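Local coordinates for protein ESSC (Geobacillus thermodenitrificans, PDB 5FWH) that is a component of the bacterial type VII secretion apparatus, a probable FtsK/SpoIIIE-type ATPase with an N-terminal forkhead-associated region, at residues 24-29 with 34-39. Sequence-based numbering, arbitrary orientation.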
loop_
_atom_site.group_PDB
_atom_site.type_symbol
_atom_site.label_atom_id
_atom_site.label_comp_id
_atom_site.label_asym_id
_atom_site.label_seq_id
_atom_site.Cartn_x
_atom_site.Cartn_y
_atom_site.Cartn_z
ATOM N N ILE A 24 11.350 -5.039 -15.265
ATOM C CA ILE A 24 10.047 -5.679 -15.174
ATOM C C ILE A 24 9.079 -4.939 -16.021
ATOM O O ILE A 24 9.307 -3.804 -16.362
ATOM C CB ILE A 24 9.509 -5.841 -13.730
ATOM C CG1 ILE A 24 9.011 -4.532 -13.119
ATOM C CG2 ILE A 24 10.552 -6.493 -12.825
ATOM C CD1 ILE A 24 7.566 -4.617 -12.694
ATOM N N VAL A 25 7.987 -5.602 -16.349
ATOM C CA VAL A 25 7.025 -5.085 -17.294
ATOM C C VAL A 25 5.606 -5.328 -16.758
ATOM O O VAL A 25 5.245 -6.438 -16.216
ATOM C CB VAL A 25 7.212 -5.631 -18.732
ATOM C CG1 VAL A 25 7.251 -7.142 -18.740
ATOM C CG2 VAL A 25 6.101 -5.110 -19.666
ATOM N N ILE A 26 4.847 -4.252 -16.890
ATOM C CA ILE A 26 3.471 -4.203 -16.547
ATOM C C ILE A 26 2.814 -4.109 -17.853
ATOM O O ILE A 26 3.059 -3.134 -18.614
ATOM C CB ILE A 26 3.093 -2.904 -15.756
ATOM C CG1 ILE A 26 3.967 -2.773 -14.522
ATOM C CG2 ILE A 26 1.573 -2.834 -15.447
ATOM C CD1 ILE A 26 3.963 -1.373 -13.931
ATOM N N GLY A 27 1.908 -5.048 -18.065
ATOM C CA GLY A 27 1.170 -5.196 -19.286
ATOM C C GLY A 27 -0.078 -6.009 -19.049
ATOM O O GLY A 27 -0.512 -6.144 -17.904
ATOM N N ASN A 28 -0.679 -6.520 -20.133
ATOM C CA ASN A 28 -1.980 -7.256 -20.110
ATOM C C ASN A 28 -1.976 -8.762 -20.473
ATOM O O ASN A 28 -3.029 -9.400 -20.621
ATOM C CB ASN A 28 -3.000 -6.511 -20.973
ATOM C CG ASN A 28 -2.673 -6.545 -22.453
ATOM O OD1 ASN A 28 -1.820 -7.291 -22.888
ATOM N ND2 ASN A 28 -3.398 -5.776 -23.227
ATOM N N GLN A 29 -0.788 -9.322 -20.583
ATOM C CA GLN A 29 -0.577 -10.769 -20.718
ATOM C C GLN A 29 -0.327 -11.406 -19.375
ATOM O O GLN A 29 0.187 -10.771 -18.490
ATOM C CB GLN A 29 0.659 -11.014 -21.557
ATOM C CG GLN A 29 0.746 -10.254 -22.884
ATOM C CD GLN A 29 -0.491 -10.381 -23.765
ATOM O OE1 GLN A 29 -1.209 -11.402 -23.752
ATOM N NE2 GLN A 29 -0.743 -9.328 -24.555
ATOM N N VAL A 34 3.507 -7.835 -13.909
ATOM C CA VAL A 34 2.243 -7.389 -13.298
ATOM C C VAL A 34 1.236 -7.314 -14.448
ATOM O O VAL A 34 1.522 -6.637 -15.451
ATOM C CB VAL A 34 2.421 -6.018 -12.580
ATOM C CG1 VAL A 34 1.064 -5.457 -12.145
ATOM C CG2 VAL A 34 3.327 -6.125 -11.369
ATOM N N THR A 35 0.114 -8.040 -14.309
ATOM C CA THR A 35 -0.922 -8.268 -15.356
ATOM C C THR A 35 -2.145 -7.409 -15.057
ATOM O O THR A 35 -2.876 -7.696 -14.117
ATOM C CB THR A 35 -1.450 -9.755 -15.391
ATOM O OG1 THR A 35 -0.399 -10.713 -15.593
ATOM C CG2 THR A 35 -2.524 -9.941 -16.457
ATOM N N VAL A 36 -2.341 -6.333 -15.830
ATOM C CA VAL A 36 -3.588 -5.587 -15.871
ATOM C C VAL A 36 -4.315 -5.925 -17.173
ATOM O O VAL A 36 -4.014 -5.369 -18.233
ATOM C CB VAL A 36 -3.346 -4.077 -15.858
ATOM C CG1 VAL A 36 -4.695 -3.360 -15.828
ATOM C CG2 VAL A 36 -2.428 -3.689 -14.674
ATOM N N SER A 37 -5.288 -6.822 -17.089
ATOM C CA SER A 37 -5.936 -7.347 -18.297
ATOM C C SER A 37 -6.990 -6.423 -18.865
ATOM O O SER A 37 -7.310 -6.518 -20.052
ATOM C CB SER A 37 -6.555 -8.719 -18.026
ATOM O OG SER A 37 -7.148 -8.689 -16.754
ATOM N N SER A 38 -7.524 -5.543 -18.032
ATOM C CA SER A 38 -8.557 -4.642 -18.483
ATOM C C SER A 38 -8.038 -3.483 -19.354
ATOM O O SER A 38 -8.869 -2.822 -19.977
ATOM C CB SER A 38 -9.322 -4.099 -17.282
ATOM O OG SER A 38 -8.461 -3.360 -16.427
ATOM N N PHE A 39 -6.709 -3.225 -19.381
ATOM C CA PHE A 39 -6.087 -2.192 -20.223
ATOM C C PHE A 39 -5.524 -2.749 -21.567
ATOM O O PHE A 39 -5.088 -3.917 -21.628
ATOM C CB PHE A 39 -4.943 -1.556 -19.463
ATOM C CG PHE A 39 -5.351 -0.582 -18.389
ATOM C CD1 PHE A 39 -6.591 -0.656 -17.712
ATOM C CD2 PHE A 39 -4.468 0.421 -18.030
ATOM C CE1 PHE A 39 -6.919 0.255 -16.716
ATOM C CE2 PHE A 39 -4.800 1.339 -17.035
ATOM C CZ PHE A 39 -6.022 1.260 -16.378
#
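V34 and T35 pair in parallel with I26 and G27, adding a short edge strand to strand 23-27 in the mixed sheet of a forkhead-associated (FHA) beta-sandwich. Three backbone hydrogen bonds join the segments: V34 N to V25 O (3.2 Å), G27 N to V34 O and V36 N to G27 O. V36 N to G27 O is the shortest of the three, at 2.8 Å. CA-H...O contacts from I26 to V34 O and from T35 to G27 O accompany the ladder. I26 and V34 project to the same face of the sheet and lie side by side, with I26 CG1 4.1 Å from V34 CB. V36 continues this apolar row, its CG2 4.2 Å from I26 CG2. I26 and V36 also touch M84 of strand 84-88, so the row faces into the sandwich.

Two side chains also bind backbone carbonyls past the strand ends. The T35 side chain points to the other face of the sheet from V34. Its OG1 donates to Q29 O at 3.0 Å, coming in tilted 29° from the carbonyl plane. T35 CG2 rests against Q29 O as well, at 3.5 Å. A valine in its place would probably leave Q29 O without this donor and the loop that follows G27 less firmly tied to the edge strand. F39 ends the type I turn that starts at V36. N28 CG sits between its own backbone N and carbonyl carbon (chi1 68°), which carries the amide over to that turn. N28 ND2 donates to F39 O at 3.0 Å, in the carbonyl plane and on a lone pair.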